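Local coordinates for protein AvmM (Streptomyces sp. NBRC 109436, PDB 7FE6) that catalyses the macrocyclization step of alchivemycin A biosynthesis through dehydration and Michael-type addition, at residues R69-R74 and G106-C111; Q91-W97 and A110-S114. All coordinates share one frame; numbering follows the deposited sequence.

Both interactions fasten loops to strand 107-113, an outermost strand of one of the two five-stranded sheets in this β-rich protein. In interaction 1 the connection 69-74 packs its backbone, Leu72 and the aliphatic part of Arg74 on Val107 and Ile109 of the strand, whereas in interaction 2 the loop 91-97 is bonded to it, largely through the backbone. Their centres are 13 Å apart, and they share Ala110 and Cys111. Arg74 connects them directly: its NE donates to Gln91 OE1 at 3.0 Å, and its CD lies 3.7 Å from Cys96 SG, so the two loops also hold each other. Arg50, Val133 and Glu134, which line the alchivemycin A pocket, belong to neither interaction.

Interaction 1 (R69-R74 and G106-C111); sequences RDDLRR and GVHIAC
Asp70 and Gly106 bring the two backbones to 4.5 Å between CA atoms. Irregular segment 69-74 runs in nearly the same direction as 106-111, 15° off, but bows away after Asp70; at the far end the CA atoms of Arg74 and Ile109 are 6.3 Å apart. The close end holds a CA-H···O contact of 3.3 Å from Gly106 CA to Arg69 O; the backbone angles of Gly106 call for glycine. Beyond it, alternate strand residues face the loop. Val107 turns CG1 onto Leu72 CB at 3.7 Å, while Ile109 reaches Leu72 O with CD1 and Arg74 CB with CG2. The loop thereby closes over an edge strand where the chain crosses from strand 57-66 in one sheet to strand 77-83 in the other. Farther along, Arg74 lays CD beside Cys111 SG at 3.9 Å. Arg73, bent at chi2 (-65°), folds back so that NH1 donates to Asp70 O at 2.9 Å and sits 3.9 Å from Val107 CG2. With an alanine here, Asp70 O would probably lose this donor and Val107 CG2 its cover. Arg69 grips the Asp71 carboxylate side-on with NE and NH2, coplanar with its guanidinium, and both oxygens accept through syn lone pairs.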
ATOM      1  N   ARG A  69      10.959 -15.405 -17.931  1.00 71.81           N
ATOM      2  CA  ARG A  69      10.547 -16.166 -19.100  1.00 68.30           C
ATOM      3  C   ARG A  69       9.803 -15.234 -20.040  1.00 71.53           C
ATOM      4  O   ARG A  69       9.224 -14.232 -19.604  1.00 69.55           O
ATOM      5  CB  ARG A  69       9.677 -17.354 -18.702  1.00 69.44           C
ATOM      6  CG  ARG A  69       8.509 -16.997 -17.818  1.00 67.17           C
ATOM      7  CD  ARG A  69       7.953 -18.259 -17.196  1.00 67.10           C
ATOM      8  NE  ARG A  69       7.481 -19.193 -18.216  1.00 67.98           N
ATOM      9  CZ  ARG A  69       7.054 -20.423 -17.952  1.00 68.74           C
ATOM     10  NH1 ARG A  69       7.045 -20.875 -16.707  1.00 68.61           N
ATOM     11  NH2 ARG A  69       6.644 -21.208 -18.934  1.00 71.60           N
ATOM     12  N   ASP A  70       9.805 -15.571 -21.334  1.00 68.32           N
ATOM     13  CA  ASP A  70       9.171 -14.678 -22.297  1.00 72.42           C
ATOM     14  C   ASP A  70       8.045 -15.349 -23.078  1.00 73.18           C
ATOM     15  O   ASP A  70       7.578 -14.787 -24.081  1.00 71.56           O
ATOM     16  CB  ASP A  70      10.199 -14.091 -23.265  1.00 72.80           C
ATOM     17  CG  ASP A  70      10.996 -15.144 -23.976  1.00 78.61           C
ATOM     18  OD1 ASP A  70      10.507 -16.289 -24.123  1.00 78.13           O
ATOM     19  OD2 ASP A  70      12.115 -14.811 -24.416  1.00 87.33           O
ATOM     20  N   ASP A  71       7.560 -16.505 -22.618  1.00 71.53           N
ATOM     21  CA  ASP A  71       6.495 -17.229 -23.301  1.00 70.17           C
ATOM     22  C   ASP A  71       5.089 -16.873 -22.819  1.00 69.56           C
ATOM     23  O   ASP A  71       4.120 -17.353 -23.409  1.00 72.10           O
ATOM     24  CB  ASP A  71       6.706 -18.734 -23.139  1.00 70.06           C
ATOM     25  CG  ASP A  71       6.976 -19.127 -21.693  1.00 72.75           C
ATOM     26  OD1 ASP A  71       7.448 -18.270 -20.911  1.00 70.26           O
ATOM     27  OD2 ASP A  71       6.699 -20.292 -21.335  1.00 70.74           O
ATOM     28  N   LEU A  72       4.938 -16.079 -21.762  1.00 68.53           N
ATOM     29  CA  LEU A  72       3.601 -15.708 -21.301  1.00 69.46           C
ATOM     30  C   LEU A  72       2.826 -14.941 -22.379  1.00 66.13           C
ATOM     31  O   LEU A  72       3.372 -14.075 -23.069  1.00 67.18           O
ATOM     32  CB  LEU A  72       3.700 -14.873 -20.016  1.00 68.04           C
ATOM     33  CG  LEU A  72       2.433 -14.251 -19.411  1.00 64.08           C
ATOM     34  CD1 LEU A  72       1.502 -15.337 -18.893  1.00 64.09           C
ATOM     35  CD2 LEU A  72       2.772 -13.256 -18.287  1.00 63.99           C
ATOM     36  N   ARG A  73       1.558 -15.302 -22.564  1.00 64.04           N
ATOM     37  CA  ARG A  73       0.657 -14.565 -23.448  1.00 67.23           C
ATOM     38  C   ARG A  73      -0.641 -14.243 -22.713  1.00 64.16           C
ATOM     39  O   ARG A  73      -0.922 -14.797 -21.651  1.00 64.07           O
ATOM     40  CB  ARG A  73       0.358 -15.362 -24.726  1.00 62.80           C
ATOM     41  CG  ARG A  73       1.598 -15.665 -25.520  1.00 65.17           C
ATOM     42  CD  ARG A  73       2.266 -14.400 -26.060  1.00 67.85           C
ATOM     43  NE  ARG A  73       3.467 -14.749 -26.822  1.00 69.45           N
ATOM     44  CZ  ARG A  73       4.703 -14.702 -26.332  1.00 70.78           C
ATOM     45  NH1 ARG A  73       4.913 -14.274 -25.079  1.00 68.22           N
ATOM     46  NH2 ARG A  73       5.730 -15.065 -27.095  1.00 69.03           N
ATOM     47  N   ARG A  74      -1.465 -13.378 -23.322  1.00 63.97           N
ATOM     48  CA  ARG A  74      -2.753 -13.013 -22.725  1.00 62.70           C
ATOM     49  C   ARG A  74      -3.600 -14.246 -22.425  1.00 61.95           C
ATOM     50  O   ARG A  74      -4.319 -14.293 -21.412  1.00 58.54           O
ATOM     51  CB  ARG A  74      -3.511 -12.052 -23.655  1.00 61.45           C
ATOM     52  CG  ARG A  74      -4.951 -11.746 -23.230  1.00 57.43           C
ATOM     53  CD  ARG A  74      -5.043 -11.125 -21.827  1.00 57.51           C
ATOM     54  NE  ARG A  74      -6.426 -10.836 -21.457  1.00 56.74           N
ATOM     55  CZ  ARG A  74      -7.257 -11.721 -20.908  1.00 55.56           C
ATOM     56  NH1 ARG A  74      -6.842 -12.959 -20.658  1.00 53.13           N
ATOM     57  NH2 ARG A  74      -8.509 -11.371 -20.614  1.00 54.55           N
ATOM     58  N   GLY A 106      12.348 -11.128 -19.984  1.00 78.04           N
ATOM     59  CA  GLY A 106      10.948 -11.396 -19.741  1.00 71.66           C
ATOM     60  C   GLY A 106      10.002 -10.990 -20.857  1.00 72.46           C
ATOM     61  O   GLY A 106      10.352 -10.792 -22.027  1.00 73.57           O
ATOM     62  N   VAL A 107       8.736 -10.903 -20.454  1.00 73.30           N
ATOM     63  CA  VAL A 107       7.636 -10.466 -21.305  1.00 70.55           C
ATOM     64  C   VAL A 107       6.609  -9.814 -20.389  1.00 68.80           C
ATOM     65  O   VAL A 107       6.506 -10.158 -19.206  1.00 66.88           O
ATOM     66  CB  VAL A 107       7.014 -11.633 -22.109  1.00 68.49           C
ATOM     67  CG1 VAL A 107       6.421 -12.682 -21.172  1.00 68.50           C
ATOM     68  CG2 VAL A 107       5.956 -11.118 -23.066  1.00 67.28           C
ATOM     69  N   HIS A 108       5.858  -8.849 -20.925  1.00 65.30           N
ATOM     70  CA  HIS A 108       4.727  -8.326 -20.175  1.00 64.31           C
ATOM     71  C   HIS A 108       3.529  -8.128 -21.092  1.00 64.17           C
ATOM     72  O   HIS A 108       3.667  -7.875 -22.293  1.00 65.09           O
ATOM     73  CB  HIS A 108       5.095  -7.038 -19.411  1.00 65.73           C
ATOM     74  CG  HIS A 108       5.294  -5.820 -20.264  1.00 68.39           C
ATOM     75  ND1 HIS A 108       4.258  -5.186 -20.918  1.00 68.98           N
ATOM     76  CD2 HIS A 108       6.404  -5.087 -20.526  1.00 70.77           C
ATOM     77  CE1 HIS A 108       4.719  -4.123 -21.554  1.00 67.92           C
ATOM     78  NE2 HIS A 108       6.021  -4.046 -21.341  1.00 70.40           N
ATOM     79  N   ILE A 109       2.345  -8.315 -20.522  1.00 62.90           N
ATOM     80  CA  ILE A 109       1.089  -8.267 -21.262  1.00 62.94           C
ATOM     81  C   ILE A 109       0.280  -7.117 -20.663  1.00 63.54           C
ATOM     82  O   ILE A 109      -0.185  -7.207 -19.515  1.00 60.39           O
ATOM     83  CB  ILE A 109       0.304  -9.587 -21.175  1.00 63.35           C
ATOM     84  CG1 ILE A 109       1.176 -10.807 -21.502  1.00 62.84           C
ATOM     85  CG2 ILE A 109      -0.864  -9.557 -22.139  1.00 61.33           C
ATOM     86  CD1 ILE A 109       1.829 -10.754 -22.832  1.00 61.77           C
ATOM     87  N   ALA A 110       0.112  -6.036 -21.430  1.00 63.83           N
ATOM     88  CA  ALA A 110      -0.628  -4.865 -20.976  1.00 60.78           C
ATOM     89  C   ALA A 110      -2.107  -5.011 -21.323  1.00 61.80           C
ATOM     90  O   ALA A 110      -2.459  -5.254 -22.480  1.00 63.04           O
ATOM     91  CB  ALA A 110      -0.049  -3.590 -21.590  1.00 60.31           C
ATOM     92  N   CYS A 111      -2.966  -4.876 -20.312  1.00 58.76           N
ATOM     93  CA  CYS A 111      -4.401  -5.094 -20.445  1.00 57.49           C
ATOM     94  C   CYS A 111      -5.197  -3.858 -20.056  1.00 58.25           C
ATOM     95  O   CYS A 111      -4.959  -3.256 -19.001  1.00 56.15           O
ATOM     96  CB  CYS A 111      -4.855  -6.271 -19.586  1.00 54.67           C
ATOM     97  SG  CYS A 111      -4.043  -7.768 -20.008  1.00 62.16           S
TER

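Interaction 2 (Q91-W97 and A110-S114); sequences QDPAKCW and ACQLS
Cys96 and Cys111 face each other as a non-hydrogen-bonded antiparallel pair, a single β-bridge with CA atoms 4.4 Å apart. The flanking backbone bonds hold it: Gln112 N donates to Lys95 O at 2.9 Å, nearly in line with the carbonyl, and Trp97 N donates to Ala110 O at 2.8 Å.

A side-chain bond extends this pairing. Gln91, with CG anti to the backbone N (chi1 -164°) and a bend at chi2, sends NE2 to Gln112 O at 3.0 Å; the bond is fairly straight (166°) and lies in the amide plane. Since Gln91 OE1 accepts from Arg74 NE, both ends of the amide are engaged, which should fix its flip. Gln112 O has a second donor in a water that also accepts from Asp92 N. Within the loop, Asp92 OD1 takes Ala94 N in an Asx turn and OD2 pairs with Lys95 NZ in a salt bridge.

The apolar contacts lie alongside. Cys96 SG and Cys111 SG touch at 3.5 Å, too far for a disulfide. Trp97 CB packs on Ala110 CB at 3.7 Å, with that methyl at the indole edge, and Lys95 CB meets Gln112 CB at 4.0 Å.

No helix takes part. Strand 57-66 hydrogen-bonds to strand 107-113 through the backbones of Leu62 and Leu60, while Leu79 and Tyr81 of strand 77-83, in the other sheet, pack against Gln91, Cys111 and Leu113. Gln112 NE2 donates to Gly173 O, tying the strand to the loop before strand 178-189.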
ATOM      1  N   GLN A  91     -12.202  -9.325 -19.215  1.00 58.65           N
ATOM      2  CA  GLN A  91     -11.316  -8.417 -19.923  1.00 58.68           C
ATOM      3  C   GLN A  91     -11.176  -8.876 -21.373  1.00 56.86           C
ATOM      4  O   GLN A  91     -11.106 -10.073 -21.656  1.00 58.04           O
ATOM      5  CB  GLN A  91      -9.955  -8.355 -19.226  1.00 55.71           C
ATOM      6  CG  GLN A  91      -9.097  -7.164 -19.633  1.00 53.70           C
ATOM      7  CD  GLN A  91      -8.499  -7.330 -21.023  1.00 59.53           C
ATOM      8  OE1 GLN A  91      -8.295  -8.458 -21.491  1.00 56.96           O
ATOM      9  NE2 GLN A  91      -8.218  -6.207 -21.694  1.00 61.51           N
ATOM     10  N   ASP A  92     -11.147  -7.908 -22.289  1.00 58.96           N
ATOM     11  CA  ASP A  92     -11.176  -8.154 -23.731  1.00 61.18           C
ATOM     12  C   ASP A  92      -9.761  -8.390 -24.262  1.00 61.44           C
ATOM     13  O   ASP A  92      -8.933  -7.470 -24.214  1.00 61.77           O
ATOM     14  CB  ASP A  92     -11.825  -6.962 -24.417  1.00 60.68           C
ATOM     15  CG  ASP A  92     -12.094  -7.184 -25.898  1.00 66.78           C
ATOM     16  OD1 ASP A  92     -11.559  -8.146 -26.509  1.00 65.34           O
ATOM     17  OD2 ASP A  92     -12.912  -6.395 -26.439  1.00 67.90           O
ATOM     18  N   PRO A  93      -9.443  -9.576 -24.791  1.00 63.77           N
ATOM     19  CA  PRO A  93      -8.072  -9.793 -25.298  1.00 65.14           C
ATOM     20  C   PRO A  93      -7.686  -8.793 -26.374  1.00 65.94           C
ATOM     21  O   PRO A  93      -6.502  -8.450 -26.499  1.00 64.74           O
ATOM     22  CB  PRO A  93      -8.112 -11.227 -25.850  1.00 59.99           C
ATOM     23  CG  PRO A  93      -9.318 -11.857 -25.244  1.00 60.93           C
ATOM     24  CD  PRO A  93     -10.310 -10.748 -25.006  1.00 61.46           C
ATOM     25  N   ALA A  94      -8.662  -8.347 -27.176  1.00 65.47           N
ATOM     26  CA  ALA A  94      -8.439  -7.320 -28.188  1.00 67.17           C
ATOM     27  C   ALA A  94      -8.160  -5.942 -27.590  1.00 68.27           C
ATOM     28  O   ALA A  94      -7.586  -5.093 -28.278  1.00 70.59           O
ATOM     29  CB  ALA A  94      -9.644  -7.236 -29.120  1.00 66.76           C
ATOM     30  N   LYS A  95      -8.541  -5.699 -26.340  1.00 65.53           N
ATOM     31  CA  LYS A  95      -8.151  -4.469 -25.645  1.00 67.42           C
ATOM     32  C   LYS A  95      -6.927  -4.725 -24.777  1.00 67.10           C
ATOM     33  O   LYS A  95      -6.870  -4.394 -23.592  1.00 60.24           O
ATOM     34  CB  LYS A  95      -9.303  -3.900 -24.816  1.00 64.27           C
ATOM     35  CG  LYS A  95     -10.526  -3.431 -25.593  1.00 63.66           C
ATOM     36  CD  LYS A  95     -11.487  -2.624 -24.698  1.00 62.50           C
ATOM     37  CE  LYS A  95     -12.881  -2.472 -25.307  1.00 63.35           C
ATOM     38  NZ  LYS A  95     -13.594  -3.773 -25.492  1.00 65.73           N
ATOM     39  N   CYS A  96      -5.937  -5.355 -25.400  1.00 66.65           N
ATOM     40  CA  CYS A  96      -4.634  -5.579 -24.801  1.00 65.99           C
ATOM     41  C   CYS A  96      -3.579  -5.096 -25.777  1.00 68.08           C
ATOM     42  O   CYS A  96      -3.826  -4.990 -26.984  1.00 65.61           O
ATOM     43  CB  CYS A  96      -4.369  -7.053 -24.473  1.00 64.60           C
ATOM     44  SG  CYS A  96      -5.480  -7.780 -23.253  1.00 63.86           S
ATOM     45  N   TRP A  97      -2.437  -4.706 -25.223  1.00 69.68           N
ATOM     46  CA  TRP A  97      -1.261  -4.468 -26.033  1.00 69.64           C
ATOM     47  C   TRP A  97      -0.640  -5.809 -26.409  1.00 69.92           C
ATOM     48  O   TRP A  97      -0.858  -6.829 -25.750  1.00 70.09           O
ATOM     49  CB  TRP A  97      -0.278  -3.580 -25.271  1.00 69.19           C
ATOM     50  CG  TRP A  97       0.692  -2.851 -26.125  1.00 71.56           C
ATOM     51  CD1 TRP A  97       0.681  -2.749 -27.480  1.00 73.67           C
ATOM     52  CD2 TRP A  97       1.829  -2.105 -25.676  1.00 74.92           C
ATOM     53  NE1 TRP A  97       1.745  -1.992 -27.912  1.00 70.54           N
ATOM     54  CE2 TRP A  97       2.466  -1.584 -26.823  1.00 74.17           C
ATOM     55  CE3 TRP A  97       2.380  -1.836 -24.416  1.00 72.16           C
ATOM     56  CZ2 TRP A  97       3.620  -0.802 -26.748  1.00 74.04           C
ATOM     57  CZ3 TRP A  97       3.524  -1.059 -24.344  1.00 74.21           C
ATOM     58  CH2 TRP A  97       4.133  -0.549 -25.507  1.00 72.06           C
ATOM     59  N   ALA A 110       0.112  -6.036 -21.430  1.00 63.83           N
ATOM     60  CA  ALA A 110      -0.628  -4.865 -20.976  1.00 60.78           C
ATOM     61  C   ALA A 110      -2.107  -5.011 -21.323  1.00 61.80           C
ATOM     62  O   ALA A 110      -2.459  -5.254 -22.480  1.00 63.04           O
ATOM     63  CB  ALA A 110      -0.049  -3.590 -21.590  1.00 60.31           C
ATOM     64  N   CYS A 111      -2.966  -4.876 -20.312  1.00 58.76           N
ATOM     65  CA  CYS A 111      -4.401  -5.094 -20.445  1.00 57.49           C
ATOM     66  C   CYS A 111      -5.197  -3.858 -20.056  1.00 58.25           C
ATOM     67  O   CYS A 111      -4.959  -3.256 -19.001  1.00 56.15           O
ATOM     68  CB  CYS A 111      -4.855  -6.271 -19.586  1.00 54.67           C
ATOM     69  SG  CYS A 111      -4.043  -7.768 -20.008  1.00 62.16           S
ATOM     70  N   GLN A 112      -6.180  -3.523 -20.877  1.00 59.36           N
ATOM     71  CA  GLN A 112      -7.069  -2.413 -20.586  1.00 60.26           C
ATOM     72  C   GLN A 112      -8.237  -2.885 -19.723  1.00 56.95           C
ATOM     73  O   GLN A 112      -8.956  -3.817 -20.088  1.00 58.66           O
ATOM     74  CB  GLN A 112      -7.567  -1.775 -21.884  1.00 57.34           C
ATOM     75  CG  GLN A 112      -8.312  -0.469 -21.677  1.00 59.42           C
ATOM     76  CD  GLN A 112      -8.791   0.163 -22.986  1.00 62.45           C
ATOM     77  OE1 GLN A 112      -9.743   0.945 -22.995  1.00 62.23           O
ATOM     78  NE2 GLN A 112      -8.100  -0.135 -24.083  1.00 58.31           N
ATOM     79  N   LEU A 113      -8.433  -2.210 -18.591  1.00 57.39           N
ATOM     80  CA  LEU A 113      -9.554  -2.437 -17.678  1.00 57.33           C
ATOM     81  C   LEU A 113     -10.380  -1.158 -17.519  1.00 55.68           C
ATOM     82  O   LEU A 113     -10.642  -0.730 -16.385  1.00 52.39           O
ATOM     83  CB  LEU A 113      -9.040  -2.895 -16.301  1.00 52.46           C
ATOM     84  CG  LEU A 113      -8.656  -4.367 -16.111  1.00 53.65           C
ATOM     85  CD1 LEU A 113      -7.444  -4.747 -16.968  1.00 52.85           C
ATOM     86  CD2 LEU A 113      -8.356  -4.627 -14.644  1.00 48.34           C
ATOM     87  N   SER A 114     -10.847  -0.578 -18.638  1.00 56.50           N
ATOM     88  CA  SER A 114     -11.527   0.708 -18.617  1.00 55.83           C
ATOM     89  C   SER A 114     -13.034   0.484 -18.600  1.00 56.31           C
ATOM     90  O   SER A 114     -13.526  -0.646 -18.665  1.00 53.24           O
ATOM     91  CB  SER A 114     -11.162   1.558 -19.839  1.00 61.01           C
ATOM     92  OG  SER A 114     -11.664   0.994 -21.068  1.00 58.61           O
TER
HETATM   93  O   HOH W   1     -11.235  -5.047 -21.394  1.00 52.73           O